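Local atomic coordinates of hypothetical protein PH1789 (Pyrococcus horikoshii, PDB entry 1WR2), a protein that is of unknown function but carries an ATP-grasp domain, an alpha+beta fold in which helices pack on two antiparallel beta-sheets. Residues A[62-65]-A[70-73]; A[93-98]-A[108-113]; A[165-170]-A[174-179]. All blocks are in the same frame, centred on the assembly; numbering follows the deposited sequence.

Contact 1: A[62-65]-A[70-73]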
ATOM      1  N   LYS A  62       2.649  10.354  -7.923  1.00 32.77           N
ATOM      2  CA  LYS A  62       3.408   9.106  -7.920  1.00 32.18           C
ATOM      3  C   LYS A  62       3.338   8.474  -9.298  1.00 30.73           C
ATOM      4  O   LYS A  62       2.270   8.041  -9.729  1.00 29.14           O
ATOM      5  CB  LYS A  62       2.825   8.122  -6.908  1.00 32.64           C
ATOM      6  CG  LYS A  62       2.744   8.618  -5.475  1.00 35.62           C
ATOM      7  CD  LYS A  62       2.202   7.498  -4.603  1.00 40.20           C
ATOM      8  CE  LYS A  62       2.090   7.886  -3.150  1.00 42.96           C
ATOM      9  NZ  LYS A  62       1.678   6.715  -2.312  1.00 43.61           N
ATOM     10  N   LEU A  63       4.472   8.402  -9.986  1.00 29.60           N
ATOM     11  CA  LEU A  63       4.490   7.820 -11.319  1.00 31.36           C
ATOM     12  C   LEU A  63       4.239   6.324 -11.262  1.00 31.13           C
ATOM     13  O   LEU A  63       4.860   5.602 -10.468  1.00 31.14           O
ATOM     14  CB  LEU A  63       5.826   8.096 -12.013  1.00 32.88           C
ATOM     15  CG  LEU A  63       5.915   7.627 -13.462  1.00 37.27           C
ATOM     16  CD1 LEU A  63       6.803   8.572 -14.249  1.00 37.91           C
ATOM     17  CD2 LEU A  63       6.436   6.201 -13.510  1.00 37.93           C
ATOM     18  N   MET A  64       3.329   5.862 -12.111  1.00 30.25           N
ATOM     19  CA  MET A  64       2.984   4.446 -12.171  1.00 33.08           C
ATOM     20  C   MET A  64       3.671   3.786 -13.358  1.00 34.74           C
ATOM     21  O   MET A  64       3.497   4.207 -14.498  1.00 34.61           O
ATOM     22  CB  MET A  64       1.467   4.281 -12.295  1.00 33.52           C
ATOM     23  CG  MET A  64       0.682   4.763 -11.075  1.00 34.52           C
ATOM     24  SD  MET A  64       0.953   3.724  -9.610  1.00 38.43           S
ATOM     25  CE  MET A  64       2.144   4.678  -8.683  1.00 34.14           C
ATOM     26  N   SER A  65       4.461   2.756 -13.078  1.00 36.18           N
ATOM     27  CA  SER A  65       5.180   2.020 -14.110  1.00 38.53           C
ATOM     28  C   SER A  65       5.557   0.642 -13.590  1.00 40.71           C
ATOM     29  O   SER A  65       6.141   0.516 -12.513  1.00 40.48           O
ATOM     30  CB  SER A  65       6.461   2.753 -14.516  1.00 38.32           C
ATOM     31  OG  SER A  65       7.210   1.961 -15.425  1.00 41.82           O
ATOM     32  N   HIS A  70       9.905   0.383  -7.046  1.00 54.46           N
ATOM     33  CA  HIS A  70      10.474   1.070  -5.889  1.00 55.38           C
ATOM     34  C   HIS A  70      10.517   2.566  -6.205  1.00 54.52           C
ATOM     35  O   HIS A  70      11.561   3.120  -6.557  1.00 53.66           O
ATOM     36  CB  HIS A  70      11.882   0.548  -5.603  1.00 60.06           C
ATOM     37  CG  HIS A  70      12.451   1.021  -4.301  1.00 64.87           C
ATOM     38  ND1 HIS A  70      13.735   0.722  -3.898  1.00 66.48           N
ATOM     39  CD2 HIS A  70      11.905   1.756  -3.303  1.00 67.36           C
ATOM     40  CE1 HIS A  70      13.955   1.251  -2.707  1.00 67.83           C
ATOM     41  NE2 HIS A  70      12.861   1.885  -2.323  1.00 68.73           N
ATOM     42  N   LYS A  71       9.363   3.210  -6.074  1.00 52.84           N
ATOM     43  CA  LYS A  71       9.220   4.630  -6.372  1.00 52.06           C
ATOM     44  C   LYS A  71      10.203   5.573  -5.680  1.00 51.72           C
ATOM     45  O   LYS A  71      10.744   6.471  -6.323  1.00 52.39           O
ATOM     46  CB  LYS A  71       7.778   5.066  -6.083  1.00 49.93           C
ATOM     47  CG  LYS A  71       6.737   4.348  -6.947  1.00 49.70           C
ATOM     48  CD  LYS A  71       5.321   4.873  -6.703  1.00 50.24           C
ATOM     49  CE  LYS A  71       4.823   4.538  -5.302  1.00 49.78           C
ATOM     50  NZ  LYS A  71       4.554   3.080  -5.134  1.00 46.81           N
ATOM     51  N   SER A  72      10.441   5.389  -4.382  1.00 52.31           N
ATOM     52  CA  SER A  72      11.368   6.271  -3.666  1.00 54.84           C
ATOM     53  C   SER A  72      12.789   6.163  -4.220  1.00 55.23           C
ATOM     54  O   SER A  72      13.516   7.154  -4.307  1.00 56.15           O
ATOM     55  CB  SER A  72      11.379   5.945  -2.169  1.00 54.02           C
ATOM     56  OG  SER A  72      11.907   4.652  -1.933  1.00 54.14           O
ATOM     57  N   ASP A  73      13.178   4.951  -4.594  1.00 55.92           N
ATOM     58  CA  ASP A  73      14.506   4.708  -5.141  1.00 57.21           C
ATOM     59  C   ASP A  73      14.695   5.496  -6.440  1.00 55.21           C
ATOM     60  O   ASP A  73      15.740   6.112  -6.656  1.00 54.38           O
ATOM     61  CB  ASP A  73      14.686   3.206  -5.396  1.00 60.91           C
ATOM     62  CG  ASP A  73      16.140   2.805  -5.571  1.00 65.12           C
ATOM     63  OD1 ASP A  73      16.955   3.079  -4.660  1.00 67.13           O
ATOM     64  OD2 ASP A  73      16.465   2.204  -6.619  1.00 66.12           O
TER
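The ammonium nitrogen NZ of Lys71 is held by two carboxylates, Glu22 OE1 and Asp229 OD2, and the chain leading to it lies against Lys62. Lys62 NZ forms a salt bridge of its own to the other oxygen of the same glutamate, Glu22 OE2, so a single carboxylate ties both lysines together. Their nitrogens stay 5.4 Å apart, Lys62 NZ to Lys71 NZ, and the acidic groups would be expected to offset much of the like charge.

Below the ammonium groups the contact is made by methylenes and one methyl. Lys71 leaves the start of helix 71-74 with its CB directed at strand 59-64 and then bends twice, at chi3 (-67°) and chi4 (-70°), which turns its amino end out of the line of the chain. Lys62 is straight beyond CG, and the two chains pass at a slant, Lys62 CD lying 4.0 Å from Lys71 CE. Met64 starts out facing away from the helix, but folding at chi2 (-68°) and at chi3 carries its methyl back, and CE rests 3.7 Å from Lys71 CD. This same methylene is also 3.9 Å from the carbonyl oxygen, Leu63 O. Lys71 CD is thereby flanked by strand backbone and by the methionine tip.

Through Asp229, Lys71 connects the start of helix 71-74, beside the four-stranded sheet, to strand 225-234 of the six-stranded sheet, while Glu22 brings in helix 22-30. The lysine pair thus sits where the two antiparallel sheets of an ATP-grasp domain come together.

Contact 2: A[93-98]-A[108-113]; sequences EIHENA and LGVLVA
Helix 84-101 passes over strand 109-114 with the two backbones well separated: the closest pair of alpha carbons, Ile94 CA and Val110 CA, is 9.2 Å apart, and no hydrogen bond joins the segments.

Three side chains bridge the gap. Ile94 and Val110 extend toward each other and meet tip to tip, Ile94 CD1 standing 3.9 Å from Val110 CG1 and equally far from Val110 CG2. The isoleucine attains this with CG1 set between its backbone N and carbonyl carbon (chi1 62°) and CD1 fully extended beyond. This is helix-on-sheet packing on one side of the four-stranded sheet of the ATP-grasp domain, where Met78 of strand 77-81 and Leu61 of strand 59-64 continue the apolar layer beside Ile94 and Val110.

At the more exposed margin, His95 leans in from the helix. Its CE1 comes within 3.8 Å of Val110 CG2, the ring meeting the methyl obliquely. The imidazole is steadied from one turn earlier, where ND1 is hydrogen-bonded to Trp91 O and the indole of Trp91 meets the histidine ring.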
ATOM      1  N   GLU A  93       9.359  16.650 -13.477  1.00 43.74           N
ATOM      2  CA  GLU A  93      10.429  16.021 -12.721  1.00 43.84           C
ATOM      3  C   GLU A  93      10.342  14.505 -12.652  1.00 44.22           C
ATOM      4  O   GLU A  93      11.295  13.809 -13.015  1.00 45.30           O
ATOM      5  CB  GLU A  93      10.463  16.554 -11.296  1.00 46.22           C
ATOM      6  CG  GLU A  93      11.132  17.884 -11.144  1.00 50.47           C
ATOM      7  CD  GLU A  93      11.573  18.105  -9.727  1.00 52.77           C
ATOM      8  OE1 GLU A  93      12.235  17.196  -9.178  1.00 55.39           O
ATOM      9  OE2 GLU A  93      11.263  19.175  -9.164  1.00 56.32           O
ATOM     10  N   ILE A  94       9.207  13.989 -12.180  1.00 40.84           N
ATOM     11  CA  ILE A  94       9.056  12.546 -12.039  1.00 39.80           C
ATOM     12  C   ILE A  94       9.232  11.813 -13.352  1.00 38.69           C
ATOM     13  O   ILE A  94       9.751  10.700 -13.372  1.00 37.67           O
ATOM     14  CB  ILE A  94       7.699  12.149 -11.397  1.00 37.45           C
ATOM     15  CG1 ILE A  94       6.532  12.603 -12.273  1.00 39.16           C
ATOM     16  CG2 ILE A  94       7.606  12.737  -9.991  1.00 39.17           C
ATOM     17  CD1 ILE A  94       5.168  12.225 -11.708  1.00 40.80           C
ATOM     18  N   HIS A  95       8.813  12.426 -14.454  1.00 39.43           N
ATOM     19  CA  HIS A  95       8.983  11.772 -15.745  1.00 41.73           C
ATOM     20  C   HIS A  95      10.463  11.737 -16.119  1.00 41.76           C
ATOM     21  O   HIS A  95      10.930  10.771 -16.716  1.00 41.15           O
ATOM     22  CB  HIS A  95       8.170  12.477 -16.831  1.00 40.61           C
ATOM     23  CG  HIS A  95       6.732  12.053 -16.871  1.00 40.28           C
ATOM     24  ND1 HIS A  95       5.767  12.599 -16.049  1.00 37.02           N
ATOM     25  CD2 HIS A  95       6.103  11.115 -17.618  1.00 38.39           C
ATOM     26  CE1 HIS A  95       4.608  12.016 -16.289  1.00 38.42           C
ATOM     27  NE2 HIS A  95       4.783  11.112 -17.236  1.00 38.78           N
ATOM     28  N   GLU A  96      11.191  12.790 -15.758  1.00 42.43           N
ATOM     29  CA  GLU A  96      12.619  12.869 -16.039  1.00 45.06           C
ATOM     30  C   GLU A  96      13.324  11.820 -15.194  1.00 44.22           C
ATOM     31  O   GLU A  96      14.160  11.073 -15.690  1.00 45.83           O
ATOM     32  CB  GLU A  96      13.171  14.254 -15.683  1.00 45.97           C
ATOM     33  CG  GLU A  96      12.479  15.418 -16.392  1.00 52.57           C
ATOM     34  CD  GLU A  96      12.979  16.779 -15.913  1.00 54.29           C
ATOM     35  OE1 GLU A  96      13.294  16.909 -14.710  1.00 55.10           O
ATOM     36  OE2 GLU A  96      13.045  17.721 -16.729  1.00 55.74           O
ATOM     37  N   ASN A  97      12.971  11.768 -13.914  1.00 43.94           N
ATOM     38  CA  ASN A  97      13.575  10.817 -12.996  1.00 44.57           C
ATOM     39  C   ASN A  97      13.325   9.388 -13.427  1.00 45.57           C
ATOM     40  O   ASN A  97      14.179   8.524 -13.252  1.00 47.00           O
ATOM     41  CB  ASN A  97      13.047  11.038 -11.576  1.00 45.28           C
ATOM     42  CG  ASN A  97      13.448  12.387 -11.018  1.00 46.75           C
ATOM     43  OD1 ASN A  97      14.163  13.148 -11.673  1.00 50.07           O
ATOM     44  ND2 ASN A  97      12.993  12.695  -9.808  1.00 45.98           N
ATOM     45  N   ALA A  98      12.153   9.140 -13.997  1.00 46.11           N
ATOM     46  CA  ALA A  98      11.809   7.806 -14.460  1.00 46.40           C
ATOM     47  C   ALA A  98      12.615   7.474 -15.713  1.00 47.50           C
ATOM     48  O   ALA A  98      12.965   6.321 -15.954  1.00 44.73           O
ATOM     49  CB  ALA A  98      10.323   7.733 -14.765  1.00 47.53           C
ATOM     50  N   LEU A 108       2.229   3.969 -17.101  1.00 38.37           N
ATOM     51  CA  LEU A 108       0.791   3.742 -17.062  1.00 39.19           C
ATOM     52  C   LEU A 108       0.016   4.991 -16.672  1.00 39.17           C
ATOM     53  O   LEU A 108      -1.200   5.059 -16.861  1.00 39.61           O
ATOM     54  CB  LEU A 108       0.456   2.618 -16.079  1.00 40.35           C
ATOM     55  CG  LEU A 108       0.995   1.229 -16.426  1.00 40.92           C
ATOM     56  CD1 LEU A 108       0.581   0.235 -15.345  1.00 42.28           C
ATOM     57  CD2 LEU A 108       0.454   0.801 -17.779  1.00 42.65           C
ATOM     58  N   GLY A 109       0.720   5.974 -16.120  1.00 36.89           N
ATOM     59  CA  GLY A 109       0.067   7.203 -15.706  1.00 35.02           C
ATOM     60  C   GLY A 109       0.639   7.701 -14.396  1.00 32.92           C
ATOM     61  O   GLY A 109       1.644   7.179 -13.926  1.00 32.03           O
ATOM     62  N   VAL A 110       0.007   8.712 -13.807  1.00 31.04           N
ATOM     63  CA  VAL A 110       0.474   9.269 -12.545  1.00 29.44           C
ATOM     64  C   VAL A 110      -0.638   9.287 -11.516  1.00 30.82           C
ATOM     65  O   VAL A 110      -1.730   9.797 -11.771  1.00 28.63           O
ATOM     66  CB  VAL A 110       0.990  10.708 -12.714  1.00 26.72           C
ATOM     67  CG1 VAL A 110       1.415  11.262 -11.365  1.00 28.01           C
ATOM     68  CG2 VAL A 110       2.148  10.722 -13.682  1.00 29.01           C
ATOM     69  N   LEU A 111      -0.360   8.724 -10.350  1.00 31.33           N
ATOM     70  CA  LEU A 111      -1.350   8.680  -9.294  1.00 32.46           C
ATOM     71  C   LEU A 111      -1.363  10.017  -8.560  1.00 34.00           C
ATOM     72  O   LEU A 111      -0.315  10.511  -8.112  1.00 33.98           O
ATOM     73  CB  LEU A 111      -1.020   7.532  -8.327  1.00 34.23           C
ATOM     74  CG  LEU A 111      -2.164   6.954  -7.493  1.00 38.62           C
ATOM     75  CD1 LEU A 111      -3.345   6.641  -8.398  1.00 39.34           C
ATOM     76  CD2 LEU A 111      -1.697   5.691  -6.776  1.00 38.64           C
ATOM     77  N   VAL A 112      -2.544  10.622  -8.482  1.00 33.49           N
ATOM     78  CA  VAL A 112      -2.717  11.891  -7.781  1.00 34.10           C
ATOM     79  C   VAL A 112      -3.445  11.515  -6.501  1.00 34.55           C
ATOM     80  O   VAL A 112      -4.586  11.059  -6.549  1.00 33.69           O
ATOM     81  CB  VAL A 112      -3.601  12.884  -8.570  1.00 33.46           C
ATOM     82  CG1 VAL A 112      -3.670  14.207  -7.833  1.00 32.92           C
ATOM     83  CG2 VAL A 112      -3.061  13.077  -9.966  1.00 30.96           C
ATOM     84  N   ALA A 113      -2.790  11.701  -5.361  1.00 34.12           N
ATOM     85  CA  ALA A 113      -3.385  11.339  -4.089  1.00 36.20           C
ATOM     86  C   ALA A 113      -3.335  12.483  -3.092  1.00 37.36           C
ATOM     87  O   ALA A 113      -2.690  13.501  -3.322  1.00 37.30           O
ATOM     88  CB  ALA A 113      -2.668  10.127  -3.515  1.00 33.86           C
TER

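Contact 3: A[165-170]-A[174-179]; sequences KMIQEI and PILAGA
Leu176, on the short and weakly bonded helix 173-177, meets Ile167 of helix 160-168 and Ile170, a little further along the chain. The two helices follow each other along the chain with only a brief connection, forming a helical pair beside the six-stranded antiparallel sheet of the ATP-grasp domain.

Starting at the backbone, Leu176 CB is directed at the earlier segment but has no close partner in it. CG, set beside the backbone N by chi1 of -64°, comes nearer and is 4.7 Å from Ile170 CD1. The branches then part. CD1 lies anti to CA, with chi2 at 179°, and this extended course takes it to the isoleucines, whereas CD2 turns from them. All the close side-chain contacts thus converge on one methyl.

The isoleucines offer it different branches. Ile167 presents its short arm, CG2, while its longer arm, CG1 and CD1, takes another direction. Ile170 uses the long arm, ending in CD1. Both side chains cross the leucine at about a right angle. All three side chains are buried. Phe138, on strand 133-140, lies against both isoleucines, Leu140 of the same strand touches Leu176, and Ile190, Val191 and Leu194 of helix 187-203 line Ile167.

In the apolar cluster itself, Leu176 CD1 is the apex of a small triangle of methyls, 4.0 Å from Ile170 CD1 and 4.1 Å from Ile167 CG2.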
ATOM      1  N   LYS A 165      -3.648 -11.127  19.224  1.00 44.21           N
ATOM      2  CA  LYS A 165      -2.481 -11.729  19.834  1.00 44.39           C
ATOM      3  C   LYS A 165      -1.182 -11.307  19.130  1.00 43.33           C
ATOM      4  O   LYS A 165      -0.242 -10.857  19.786  1.00 41.52           O
ATOM      5  CB  LYS A 165      -2.644 -13.250  19.812  1.00 48.64           C
ATOM      6  CG  LYS A 165      -1.672 -14.031  20.683  1.00 53.27           C
ATOM      7  CD  LYS A 165      -2.070 -15.507  20.705  1.00 57.69           C
ATOM      8  CE  LYS A 165      -1.045 -16.380  21.416  1.00 58.61           C
ATOM      9  NZ  LYS A 165      -1.422 -17.818  21.342  1.00 61.08           N
ATOM     10  N   MET A 166      -1.122 -11.432  17.805  1.00 40.28           N
ATOM     11  CA  MET A 166       0.105 -11.059  17.098  1.00 38.57           C
ATOM     12  C   MET A 166       0.414  -9.566  17.229  1.00 38.30           C
ATOM     13  O   MET A 166       1.556  -9.144  17.062  1.00 38.72           O
ATOM     14  CB  MET A 166       0.036 -11.471  15.621  1.00 36.04           C
ATOM     15  CG  MET A 166      -0.954 -10.716  14.772  1.00 36.06           C
ATOM     16  SD  MET A 166      -1.149 -11.497  13.152  1.00 37.41           S
ATOM     17  CE  MET A 166       0.484 -11.224  12.437  1.00 38.58           C
ATOM     18  N   ILE A 167      -0.601  -8.768  17.538  1.00 35.91           N
ATOM     19  CA  ILE A 167      -0.383  -7.342  17.712  1.00 36.96           C
ATOM     20  C   ILE A 167       0.276  -7.115  19.071  1.00 37.76           C
ATOM     21  O   ILE A 167       1.131  -6.243  19.227  1.00 37.30           O
ATOM     22  CB  ILE A 167      -1.709  -6.546  17.670  1.00 36.13           C
ATOM     23  CG1 ILE A 167      -2.374  -6.698  16.297  1.00 35.00           C
ATOM     24  CG2 ILE A 167      -1.435  -5.070  17.950  1.00 34.90           C
ATOM     25  CD1 ILE A 167      -3.706  -5.950  16.176  1.00 35.10           C
ATOM     26  N   GLN A 168      -0.114  -7.922  20.051  1.00 38.82           N
ATOM     27  CA  GLN A 168       0.421  -7.795  21.403  1.00 39.32           C
ATOM     28  C   GLN A 168       1.798  -8.424  21.582  1.00 37.59           C
ATOM     29  O   GLN A 168       2.519  -8.091  22.522  1.00 37.62           O
ATOM     30  CB  GLN A 168      -0.560  -8.415  22.397  1.00 42.36           C
ATOM     31  CG  GLN A 168      -1.965  -7.860  22.273  1.00 45.52           C
ATOM     32  CD  GLN A 168      -2.932  -8.470  23.265  1.00 49.48           C
ATOM     33  OE1 GLN A 168      -2.882  -9.671  23.546  1.00 49.53           O
ATOM     34  NE2 GLN A 168      -3.840  -7.647  23.786  1.00 50.47           N
ATOM     35  N   GLU A 169       2.160  -9.327  20.679  1.00 37.58           N
ATOM     36  CA  GLU A 169       3.438 -10.019  20.751  1.00 37.39           C
ATOM     37  C   GLU A 169       4.662  -9.224  20.292  1.00 38.54           C
ATOM     38  O   GLU A 169       5.793  -9.604  20.606  1.00 39.20           O
ATOM     39  CB  GLU A 169       3.352 -11.332  19.961  1.00 39.15           C
ATOM     40  CG  GLU A 169       2.246 -12.261  20.438  1.00 39.26           C
ATOM     41  CD  GLU A 169       2.217 -13.581  19.689  1.00 39.85           C
ATOM     42  OE1 GLU A 169       2.453 -13.581  18.464  1.00 39.32           O
ATOM     43  OE2 GLU A 169       1.945 -14.620  20.327  1.00 42.14           O
ATOM     44  N   ILE A 170       4.466  -8.133  19.553  1.00 38.31           N
ATOM     45  CA  ILE A 170       5.618  -7.354  19.096  1.00 38.18           C
ATOM     46  C   ILE A 170       6.230  -6.601  20.272  1.00 38.95           C
ATOM     47  O   ILE A 170       5.517  -6.150  21.169  1.00 36.39           O
ATOM     48  CB  ILE A 170       5.245  -6.330  17.985  1.00 39.74           C
ATOM     49  CG1 ILE A 170       4.170  -5.367  18.491  1.00 37.14           C
ATOM     50  CG2 ILE A 170       4.784  -7.068  16.721  1.00 40.45           C
ATOM     51  CD1 ILE A 170       3.845  -4.249  17.512  1.00 41.21           C
ATOM     52  N   PRO A 174       3.954  -1.862  23.624  1.00 52.33           N
ATOM     53  CA  PRO A 174       3.711  -0.795  24.600  1.00 53.80           C
ATOM     54  C   PRO A 174       3.562   0.561  23.931  1.00 54.55           C
ATOM     55  O   PRO A 174       2.821   1.423  24.403  1.00 56.78           O
ATOM     56  CB  PRO A 174       4.944  -0.868  25.497  1.00 52.59           C
ATOM     57  CG  PRO A 174       5.225  -2.336  25.521  1.00 54.05           C
ATOM     58  CD  PRO A 174       5.081  -2.709  24.053  1.00 52.74           C
ATOM     59  N   ILE A 175       4.274   0.747  22.826  1.00 55.69           N
ATOM     60  CA  ILE A 175       4.217   2.000  22.085  1.00 56.30           C
ATOM     61  C   ILE A 175       2.824   2.240  21.503  1.00 57.24           C
ATOM     62  O   ILE A 175       2.331   3.370  21.491  1.00 58.14           O
ATOM     63  CB  ILE A 175       5.259   2.000  20.957  1.00 55.95           C
ATOM     64  CG1 ILE A 175       6.660   1.915  21.565  1.00 56.97           C
ATOM     65  CG2 ILE A 175       5.113   3.250  20.106  1.00 56.46           C
ATOM     66  CD1 ILE A 175       7.767   1.756  20.552  1.00 58.66           C
ATOM     67  N   LEU A 176       2.190   1.175  21.025  1.00 57.54           N
ATOM     68  CA  LEU A 176       0.852   1.277  20.453  1.00 57.70           C
ATOM     69  C   LEU A 176      -0.185   1.530  21.537  1.00 58.59           C
ATOM     70  O   LEU A 176      -1.172   2.229  21.315  1.00 57.68           O
ATOM     71  CB  LEU A 176       0.490  -0.009  19.711  1.00 57.34           C
ATOM     72  CG  LEU A 176       1.327  -0.387  18.491  1.00 57.28           C
ATOM     73  CD1 LEU A 176       0.816  -1.701  17.916  1.00 56.00           C
ATOM     74  CD2 LEU A 176       1.241   0.722  17.450  1.00 57.63           C
ATOM     75  N   ALA A 177       0.040   0.945  22.707  1.00 59.46           N
ATOM     76  CA  ALA A 177      -0.878   1.106  23.826  1.00 60.92           C
ATOM     77  C   ALA A 177      -0.775   2.521  24.384  1.00 60.74           C
ATOM     78  O   ALA A 177      -1.670   2.983  25.091  1.00 59.69           O
ATOM     79  CB  ALA A 177      -0.559   0.084  24.913  1.00 61.09           C
ATOM     80  N   GLY A 178       0.321   3.200  24.059  1.00 61.07           N
ATOM     81  CA  GLY A 178       0.523   4.554  24.540  1.00 62.44           C
ATOM     82  C   GLY A 178       1.380   4.596  25.791  1.00 63.48           C
ATOM     83  O   GLY A 178       0.889   4.352  26.895  1.00 63.87           O
ATOM     84  N   ALA A 179       2.663   4.902  25.620  1.00 63.68           N
ATOM     85  CA  ALA A 179       3.593   4.979  26.741  1.00 64.48           C
ATOM     86  C   ALA A 179       3.714   6.416  27.251  1.00 65.34           C
ATOM     87  O   ALA A 179       3.009   6.826  28.181  1.00 65.14           O
ATOM     88  CB  ALA A 179       4.958   4.459  26.315  1.00 65.02           C
TER

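The three contacts follow one another along the chain without overlapping. Contacts 1 and 2 are neighbours, their centres about 7 Å apart, because strands 59-64 and 109-114 lie side by side in the four-stranded sheet. Probable backbone hydrogen bonds connect them, Met64 N to Gly109 O and Lys62 O to Leu111 N, both 2.8 Å, and Leu63 packs on Ala98. Contact 3 is on the far side of the chain's centre, its own centre about 32 Å from that of contact 1 and about 37 Å from that of contact 2. Contacts 1 and 2 thus each tie a helix to one of two adjacent strands of the smaller sheet, while contact 3 separately joins helical segments beside the larger one.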